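Local structure of DNA repair and telomere maintenance protein nbs1 (Schizosaccharomyces pombe, 3HUF) at residues R27-S30 against S34-Q37; D97-L102 against P106-A111; L133-I138 against T186-V191. The protein serves in the MRN complex, which repairs DNA double-strand breaks, and here, through its N-terminal FHA and tandem BRCT domains, binds phosphorylated partner proteins such as Ctp1. One frame throughout, in Å; residues are numbered along the deposited sequence.

Interaction 1: residues R27-S30 against S34-Q37; sequences RNVS and SHIQ
Gln37 and Arg27 share the one hydrogen bond between the two segments. Gln37 NE2 gives a hydrogen to Arg27 O at 3.1 Å, and the bond is nearly straight, with an angle of 168° at the hydrogen. The carbonyl oxygen lies close to the amide plane of Gln37, while the donor is tilted from the carbonyl plane of Arg27. An extended side chain, with CG anti to the backbone N (chi1 -174°), carries the amide back to Arg27. The other end of the amide, OE1, is bonded to Lys12.

Van der Waals contacts make up the rest. The Gln37 chain runs past the carbonyl of Val29, with CB 3.0 Å from Val29 O. Val29 CG1 sits 3.4 Å from Ile36 O and also touches His35 CB. Val29 and His35 cross at about a right angle, and Val29 CG2 approaches the imidazole obliquely at CD2. His35 CB lies 3.2 Å from Ser30 O. His35 ND1 hydrogen-bonds to Asp32.

With an alanine at the Gln37 position, Arg27 O is likely to lose this donor, and Lys12 its amide partner.

Arg27 NH1 hydrogen-bonds to a modified side chain of the bound peptide. The contact is consistent with the Gln37 amide steadying the backbone of Arg27, whose side chain reaches the peptide from this FHA-domain loop.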
loop_
_atom_site.group_PDB
_atom_site.type_symbol
_atom_site.label_atom_id
_atom_site.label_comp_id
_atom_site.label_asym_id
_atom_site.label_seq_id
_atom_site.Cartn_x
_atom_site.Cartn_y
_atom_site.Cartn_z
ATOM N N ARG A 27 19.572 4.565 -26.862
ATOM C CA ARG A 27 19.527 3.626 -27.989
ATOM C C ARG A 27 20.613 2.535 -27.914
ATOM O O ARG A 27 20.379 1.387 -28.306
ATOM C CB ARG A 27 19.662 4.420 -29.302
ATOM C CG ARG A 27 19.404 3.640 -30.586
ATOM C CD ARG A 27 19.582 4.577 -31.786
ATOM N NE ARG A 27 20.965 5.047 -31.916
ATOM C CZ ARG A 27 21.316 6.294 -32.213
ATOM N NH1 ARG A 27 20.395 7.223 -32.411
ATOM N NH2 ARG A 27 22.594 6.621 -32.301
ATOM N N ASN A 28 21.791 2.894 -27.403
ATOM C CA ASN A 28 22.930 1.978 -27.396
ATOM C C ASN A 28 23.403 1.657 -25.991
ATOM O O ASN A 28 24.508 2.020 -25.584
ATOM C CB ASN A 28 24.075 2.550 -28.221
ATOM C CG ASN A 28 24.607 1.557 -29.224
ATOM O OD1 ASN A 28 25.135 0.496 -28.860
ATOM N ND2 ASN A 28 24.455 1.886 -30.509
ATOM N N VAL A 29 22.553 0.950 -25.261
ATOM C CA VAL A 29 22.714 0.750 -23.839
ATOM C C VAL A 29 22.021 -0.590 -23.571
ATOM O O VAL A 29 21.017 -0.892 -24.204
ATOM C CB VAL A 29 22.109 2.002 -23.091
ATOM C CG1 VAL A 29 21.041 1.657 -22.051
ATOM C CG2 VAL A 29 23.211 2.913 -22.523
ATOM N N SER A 30 22.568 -1.438 -22.706
ATOM C CA SER A 30 21.899 -2.722 -22.490
ATOM C C SER A 30 21.116 -2.770 -21.186
ATOM O O SER A 30 21.579 -2.288 -20.155
ATOM C CB SER A 30 22.848 -3.930 -22.652
ATOM O OG SER A 30 23.947 -3.884 -21.760
ATOM N N SER A 34 20.792 -0.744 -14.104
ATOM C CA SER A 34 20.974 0.714 -14.134
ATOM C C SER A 34 20.930 1.350 -15.523
ATOM O O SER A 34 21.282 2.517 -15.684
ATOM C CB SER A 34 22.227 1.145 -13.353
ATOM O OG SER A 34 23.400 0.840 -14.074
ATOM N N HIS A 35 20.460 0.593 -16.511
ATOM C CA HIS A 35 20.350 1.072 -17.890
ATOM C C HIS A 35 19.059 0.586 -18.534
ATOM O O HIS A 35 18.580 -0.537 -18.260
ATOM C CB HIS A 35 21.517 0.587 -18.753
ATOM C CG HIS A 35 22.869 1.035 -18.283
ATOM N ND1 HIS A 35 23.572 0.373 -17.299
ATOM C CD2 HIS A 35 23.660 2.057 -18.686
ATOM C CE1 HIS A 35 24.719 0.990 -17.091
ATOM N NE2 HIS A 35 24.799 2.014 -17.922
ATOM N N ILE A 36 18.521 1.409 -19.427
ATOM C CA ILE A 36 17.288 1.090 -20.132
ATOM C C ILE A 36 17.503 1.387 -21.609
ATOM O O ILE A 36 17.719 2.543 -22.002
ATOM C CB ILE A 36 16.071 1.931 -19.584
ATOM C CG1 ILE A 36 15.909 1.760 -18.064
ATOM C CG2 ILE A 36 14.772 1.562 -20.282
ATOM C CD1 ILE A 36 15.004 2.794 -17.422
ATOM N N GLN A 37 17.452 0.338 -22.426
ATOM C CA GLN A 37 17.552 0.468 -23.867
ATOM C C GLN A 37 16.212 0.816 -24.505
ATOM O O GLN A 37 15.196 0.137 -24.284
ATOM C CB GLN A 37 18.082 -0.818 -24.512
ATOM C CG GLN A 37 18.321 -0.654 -26.007
ATOM C CD GLN A 37 19.003 -1.857 -26.657
ATOM O OE1 GLN A 37 18.660 -3.011 -26.397
ATOM N NE2 GLN A 37 19.971 -1.581 -27.506
#

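Interaction 2: residues D97-L102 against P106-A111; sequences DLKIQL and PFTINA
Lys99 and Thr108 cross obliquely on the face that carries Lys99 and Asn110. Lys99 CG lies 3.4 Å from Thr108 OG1. The lysine chain then bends at its last two torsions, and NZ ends beside the methyl, 3.6 Å from Thr108 CG2. The hydroxyl of Thr108 stands between its own backbone N and carbonyl carbon (chi1 55°). From there it donates to Asn110 OD1 at 2.8 Å, a bond within the 106-111 segment that ties down the amide next to Lys99.

The backbones form an antiparallel beta hairpin, strands 97-102 and 109-113, within the six-stranded sheet of the FHA beta sandwich. Leu98 with Ala111 and Ile100 with Ile109 are hydrogen-bonded pairs, and Lys99 with Asn110 is a non-hydrogen-bonded pair. Leu98 N to Ala111 O, at 2.7 Å, is almost straight.

On the other face the paired side chains are apolar and meet as neighbours across the strands. Leu98 CB and Ala111 CB are 4.1 Å apart, and Ile100 and Ile109 meet at their CB atoms. Phe68 of the second sheet touches both Leu98 and Ala111. Beyond these pairs, toward the turn, Leu102 crosses Ile109 at a slant, with CD1 of Leu102 3.7 Å from CD1 of Ile109. There a water accepts from Leu102 N and donates to Phe107 O at 2.6 Å, and it gives a longer bond to Ile100 O.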
loop_
_atom_site.group_PDB
_atom_site.type_symbol
_atom_site.label_atom_id
_atom_site.label_comp_id
_atom_site.label_asym_id
_atom_site.label_seq_id
_atom_site.Cartn_x
_atom_site.Cartn_y
_atom_site.Cartn_z
ATOM N N ASP A 97 1.710 10.236 -13.287
ATOM C CA ASP A 97 1.693 9.850 -14.691
ATOM C C ASP A 97 2.623 10.748 -15.486
ATOM O O ASP A 97 2.405 11.961 -15.578
ATOM C CB ASP A 97 0.285 9.976 -15.263
ATOM C CG ASP A 97 -0.635 8.894 -14.763
ATOM O OD1 ASP A 97 -0.668 7.814 -15.389
ATOM O OD2 ASP A 97 -1.339 9.126 -13.753
ATOM N N LEU A 98 3.657 10.150 -16.064
ATOM C CA LEU A 98 4.625 10.891 -16.881
ATOM C C LEU A 98 4.718 10.297 -18.287
ATOM O O LEU A 98 4.878 9.081 -18.459
ATOM C CB LEU A 98 6.007 10.906 -16.205
ATOM C CG LEU A 98 6.142 11.295 -14.720
ATOM C CD1 LEU A 98 7.558 11.131 -14.258
ATOM C CD2 LEU A 98 5.664 12.740 -14.443
ATOM N N LYS A 99 4.602 11.162 -19.290
ATOM C CA LYS A 99 4.708 10.762 -20.677
ATOM C C LYS A 99 6.030 11.352 -21.155
ATOM O O LYS A 99 6.186 12.566 -21.218
ATOM C CB LYS A 99 3.500 11.324 -21.440
ATOM C CG LYS A 99 3.460 11.090 -22.917
ATOM C CD LYS A 99 2.220 11.752 -23.541
ATOM C CE LYS A 99 2.581 12.637 -24.741
ATOM N NZ LYS A 99 2.324 11.959 -26.071
ATOM N N ILE A 100 7.008 10.490 -21.419
ATOM C CA ILE A 100 8.374 10.944 -21.663
ATOM C C ILE A 100 8.715 10.653 -23.124
ATOM O O ILE A 100 8.711 9.479 -23.563
ATOM C CB ILE A 100 9.387 10.245 -20.733
ATOM C CG1 ILE A 100 9.059 10.520 -19.255
ATOM C CG2 ILE A 100 10.819 10.646 -21.086
ATOM C CD1 ILE A 100 9.534 9.456 -18.298
ATOM N N GLN A 101 8.979 11.730 -23.866
ATOM C CA GLN A 101 9.358 11.658 -25.266
ATOM C C GLN A 101 10.858 11.884 -25.423
ATOM O O GLN A 101 11.390 12.921 -25.042
ATOM C CB GLN A 101 8.585 12.694 -26.101
ATOM C CG GLN A 101 8.693 12.485 -27.604
ATOM C CD GLN A 101 8.157 13.672 -28.416
ATOM O OE1 GLN A 101 7.347 14.465 -27.933
ATOM N NE2 GLN A 101 8.606 13.781 -29.657
ATOM N N LEU A 102 11.526 10.898 -26.002
ATOM C CA LEU A 102 12.946 10.992 -26.263
ATOM C C LEU A 102 13.129 11.352 -27.713
ATOM O O LEU A 102 12.679 10.618 -28.610
ATOM C CB LEU A 102 13.630 9.671 -25.956
ATOM C CG LEU A 102 13.380 9.113 -24.558
ATOM C CD1 LEU A 102 14.213 7.884 -24.387
ATOM C CD2 LEU A 102 13.718 10.145 -23.466
ATOM N N PRO A 106 8.133 8.902 -32.098
ATOM C CA PRO A 106 6.671 9.057 -32.073
ATOM C C PRO A 106 5.973 8.271 -30.947
ATOM O O PRO A 106 4.799 8.515 -30.672
ATOM C CB PRO A 106 6.227 8.582 -33.470
ATOM C CG PRO A 106 7.332 7.740 -33.974
ATOM C CD PRO A 106 8.603 8.187 -33.300
ATOM N N PHE A 107 6.699 7.375 -30.281
ATOM C CA PHE A 107 6.156 6.638 -29.137
ATOM C C PHE A 107 6.773 7.101 -27.822
ATOM O O PHE A 107 7.991 7.160 -27.688
ATOM C CB PHE A 107 6.378 5.138 -29.323
ATOM C CG PHE A 107 5.853 4.612 -30.629
ATOM C CD1 PHE A 107 6.717 4.351 -31.686
ATOM C CD2 PHE A 107 4.488 4.405 -30.813
ATOM C CE1 PHE A 107 6.230 3.882 -32.899
ATOM C CE2 PHE A 107 3.994 3.941 -32.019
ATOM C CZ PHE A 107 4.866 3.675 -33.062
ATOM N N THR A 108 5.934 7.423 -26.846
ATOM C CA THR A 108 6.427 7.909 -25.553
ATOM C C THR A 108 6.650 6.779 -24.549
ATOM O O THR A 108 5.960 5.747 -24.580
ATOM C CB THR A 108 5.487 8.957 -24.945
ATOM O OG1 THR A 108 4.153 8.425 -24.844
ATOM C CG2 THR A 108 5.468 10.213 -25.822
ATOM N N ILE A 109 7.635 6.970 -23.679
ATOM C CA ILE A 109 7.797 6.120 -22.521
ATOM C C ILE A 109 6.809 6.603 -21.478
ATOM O O ILE A 109 6.873 7.755 -21.041
ATOM C CB ILE A 109 9.207 6.229 -21.947
ATOM C CG1 ILE A 109 10.216 5.640 -22.932
ATOM C CG2 ILE A 109 9.309 5.520 -20.580
ATOM C CD1 ILE A 109 11.609 6.060 -22.574
ATOM N N ASN A 110 5.892 5.727 -21.091
ATOM C CA ASN A 110 4.862 6.072 -20.129
ATOM C C ASN A 110 5.190 5.537 -18.733
ATOM O O ASN A 110 5.148 4.310 -18.493
ATOM C CB ASN A 110 3.505 5.575 -20.626
ATOM C CG ASN A 110 3.242 5.977 -22.076
ATOM O OD1 ASN A 110 3.405 7.145 -22.447
ATOM N ND2 ASN A 110 2.832 5.016 -22.899
ATOM N N ALA A 111 5.528 6.464 -17.831
ATOM C CA ALA A 111 5.818 6.151 -16.433
ATOM C C ALA A 111 4.584 6.437 -15.583
ATOM O O ALA A 111 3.925 7.469 -15.746
ATOM C CB ALA A 111 7.039 6.954 -15.920
HETATM O O HOH W 1 9.867 8.415 -26.444
#

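Interaction 3: residues L133-I138 against T186-V191; sequences LNLLGI and TVKESV
Val187 is the first residue of its segment to meet the segment 133-138. Its CG2 methyl lies 3.9 Å from Leu136 CD1, and CD2 of the same leucine is equally near. The two side chains cross at about a right angle. With CG1 beside the backbone N of Val187 (chi1 -57°), CG2 stands between the N and the carbonyl carbon. Leu184 and Phe19 also pack on Leu136, and Leu197 packs on Val187.

Lys188 comes next and has the largest share of the contact. Its chain and Leu136 slide past each other in opposite directions, with Lys188 CG 3.6 Å from Leu136 CD2. The chain then bends at three torsions and runs on to Leu135. Here Lys188 CE lies 3.8 Å from Leu135 CB, and NZ donates to Leu135 O at 2.8 Å. The donor is tilted 24° from the plane of that carbonyl.

Both residues lie in a type I turn, Val187 to Ser190, closed by Ser190 N bonding to Val187 O at 3.1 Å.

On the facing side the helix closes in a Schellman motif at Gly137, where a side chain at these backbone angles would be jammed against Leu136 O. Leu133 O takes bonds from Leu136 N and Ile138 N, which reach it from opposite faces of its plane. Gly137 N bonds to Asn134 O. Leu135 O instead receives the lysine. A positive charge at the C-terminal end of a helix is likely to be favourable with the helix dipole, and here it joins the close of a BRCT1 helix to the loop after helix 178-184.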
loop_
_atom_site.group_PDB
_atom_site.type_symbol
_atom_site.label_atom_id
_atom_site.label_comp_id
_atom_site.label_asym_id
_atom_site.label_seq_id
_atom_site.Cartn_x
_atom_site.Cartn_y
_atom_site.Cartn_z
ATOM N N LEU A 133 12.636 -1.842 2.139
ATOM C CA LEU A 133 11.447 -1.512 1.321
ATOM C C LEU A 133 11.560 -0.127 0.720
ATOM O O LEU A 133 11.172 0.081 -0.418
ATOM C CB LEU A 133 10.146 -1.664 2.106
ATOM C CG LEU A 133 9.934 -2.994 2.818
ATOM C CD1 LEU A 133 8.559 -3.076 3.436
ATOM C CD2 LEU A 133 10.164 -4.216 1.886
ATOM N N ASN A 134 12.129 0.802 1.475
ATOM C CA ASN A 134 12.351 2.149 0.977
ATOM C C ASN A 134 13.213 2.139 -0.301
ATOM O O ASN A 134 12.935 2.877 -1.240
ATOM C CB ASN A 134 12.943 3.059 2.069
ATOM C CG ASN A 134 11.963 3.283 3.256
ATOM O OD1 ASN A 134 10.741 3.003 3.173
ATOM N ND2 ASN A 134 12.508 3.748 4.371
ATOM N N LEU A 135 14.226 1.273 -0.328
ATOM C CA LEU A 135 15.109 1.127 -1.483
ATOM C C LEU A 135 14.411 0.569 -2.715
ATOM O O LEU A 135 14.908 0.750 -3.817
ATOM C CB LEU A 135 16.346 0.295 -1.131
ATOM C CG LEU A 135 17.278 0.986 -0.142
ATOM C CD1 LEU A 135 18.244 0.003 0.484
ATOM C CD2 LEU A 135 18.027 2.141 -0.803
ATOM N N LEU A 136 13.253 -0.071 -2.522
ATOM C CA LEU A 136 12.383 -0.465 -3.617
ATOM C C LEU A 136 11.393 0.620 -4.028
ATOM O O LEU A 136 10.692 0.448 -5.015
ATOM C CB LEU A 136 11.586 -1.733 -3.257
ATOM C CG LEU A 136 12.372 -2.995 -2.892
ATOM C CD1 LEU A 136 11.433 -4.179 -2.564
ATOM C CD2 LEU A 136 13.344 -3.362 -4.027
ATOM N N GLY A 137 11.320 1.710 -3.271
ATOM C CA GLY A 137 10.325 2.779 -3.502
ATOM C C GLY A 137 9.033 2.607 -2.726
ATOM O O GLY A 137 7.984 3.170 -3.097
ATOM N N ILE A 138 9.087 1.802 -1.662
ATOM C CA ILE A 138 7.885 1.480 -0.905
ATOM C C ILE A 138 7.904 2.228 0.437
ATOM O O ILE A 138 8.694 1.900 1.305
ATOM C CB ILE A 138 7.677 -0.069 -0.706
ATOM C CG1 ILE A 138 7.587 -0.784 -2.064
ATOM C CG2 ILE A 138 6.364 -0.361 0.124
ATOM C CD1 ILE A 138 7.822 -2.346 -1.969
ATOM N N THR A 186 14.476 -10.105 -2.144
ATOM C CA THR A 186 15.065 -10.808 -3.289
ATOM C C THR A 186 15.297 -9.916 -4.538
ATOM O O THR A 186 16.212 -10.175 -5.326
ATOM C CB THR A 186 14.167 -12.045 -3.650
ATOM O OG1 THR A 186 14.467 -13.140 -2.769
ATOM C CG2 THR A 186 14.326 -12.486 -5.096
ATOM N N VAL A 187 14.507 -8.854 -4.681
ATOM C CA VAL A 187 14.221 -8.244 -6.000
ATOM C C VAL A 187 14.934 -6.952 -6.494
ATOM O O VAL A 187 14.661 -6.519 -7.625
ATOM C CB VAL A 187 12.690 -7.966 -6.157
ATOM C CG1 VAL A 187 11.867 -9.243 -5.986
ATOM C CG2 VAL A 187 12.227 -6.906 -5.193
ATOM N N LYS A 188 15.796 -6.327 -5.680
ATOM C CA LYS A 188 16.329 -4.972 -6.015
ATOM C C LYS A 188 17.167 -4.964 -7.300
ATOM O O LYS A 188 17.048 -4.061 -8.134
ATOM C CB LYS A 188 17.158 -4.381 -4.854
ATOM C CG LYS A 188 16.849 -2.918 -4.434
ATOM C CD LYS A 188 17.310 -1.808 -5.383
ATOM C CE LYS A 188 17.866 -0.614 -4.545
ATOM N NZ LYS A 188 17.443 0.838 -4.882
ATOM N N GLU A 189 17.986 -5.989 -7.469
ATOM C CA GLU A 189 18.855 -6.071 -8.632
ATOM C C GLU A 189 18.136 -6.527 -9.930
ATOM O O GLU A 189 18.726 -6.535 -11.023
ATOM C CB GLU A 189 20.047 -6.978 -8.303
ATOM C CG GLU A 189 21.168 -6.275 -7.519
ATOM C CD GLU A 189 20.986 -6.259 -5.993
ATOM O OE1 GLU A 189 19.840 -6.115 -5.503
ATOM O OE2 GLU A 189 22.011 -6.375 -5.273
ATOM N N SER A 190 16.860 -6.877 -9.798
ATOM C CA SER A 190 16.102 -7.520 -10.859
ATOM C C SER A 190 15.490 -6.568 -11.858
ATOM O O SER A 190 15.109 -5.444 -11.515
ATOM C CB SER A 190 14.975 -8.342 -10.242
ATOM O OG SER A 190 15.535 -9.488 -9.646
ATOM N N VAL A 191 15.384 -7.029 -13.095
ATOM C CA VAL A 191 14.567 -6.335 -14.065
ATOM C C VAL A 191 13.281 -7.124 -14.312
ATOM O O VAL A 191 13.256 -8.170 -14.914
ATOM C CB VAL A 191 15.351 -5.783 -15.334
ATOM C CG1 VAL A 191 16.827 -6.222 -15.361
ATOM C CG2 VAL A 191 14.605 -6.024 -16.657
#

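In the fold
The three contacts follow one another along the chain without overlap, and no two touch. Interactions 1 and 2 both belong to the FHA part, at the edge of one sheet and inside the other, with centres about 16 Å apart. Interaction 1 is the one tied to the ligand, because Arg27 bonds to the bound peptide. Interaction 2 includes strand 109-113 of the FHA sheet, which precedes the BRCT1 strand 118-120. Interaction 3 joins the segment closing a BRCT1 helix to the loop before helix 198-209. Its centre lies about 19 Å from that of interaction 1 and 23 Å from that of interaction 2. Phe19 touches Leu136, a contact consistent with FHA and BRCT1 packing together.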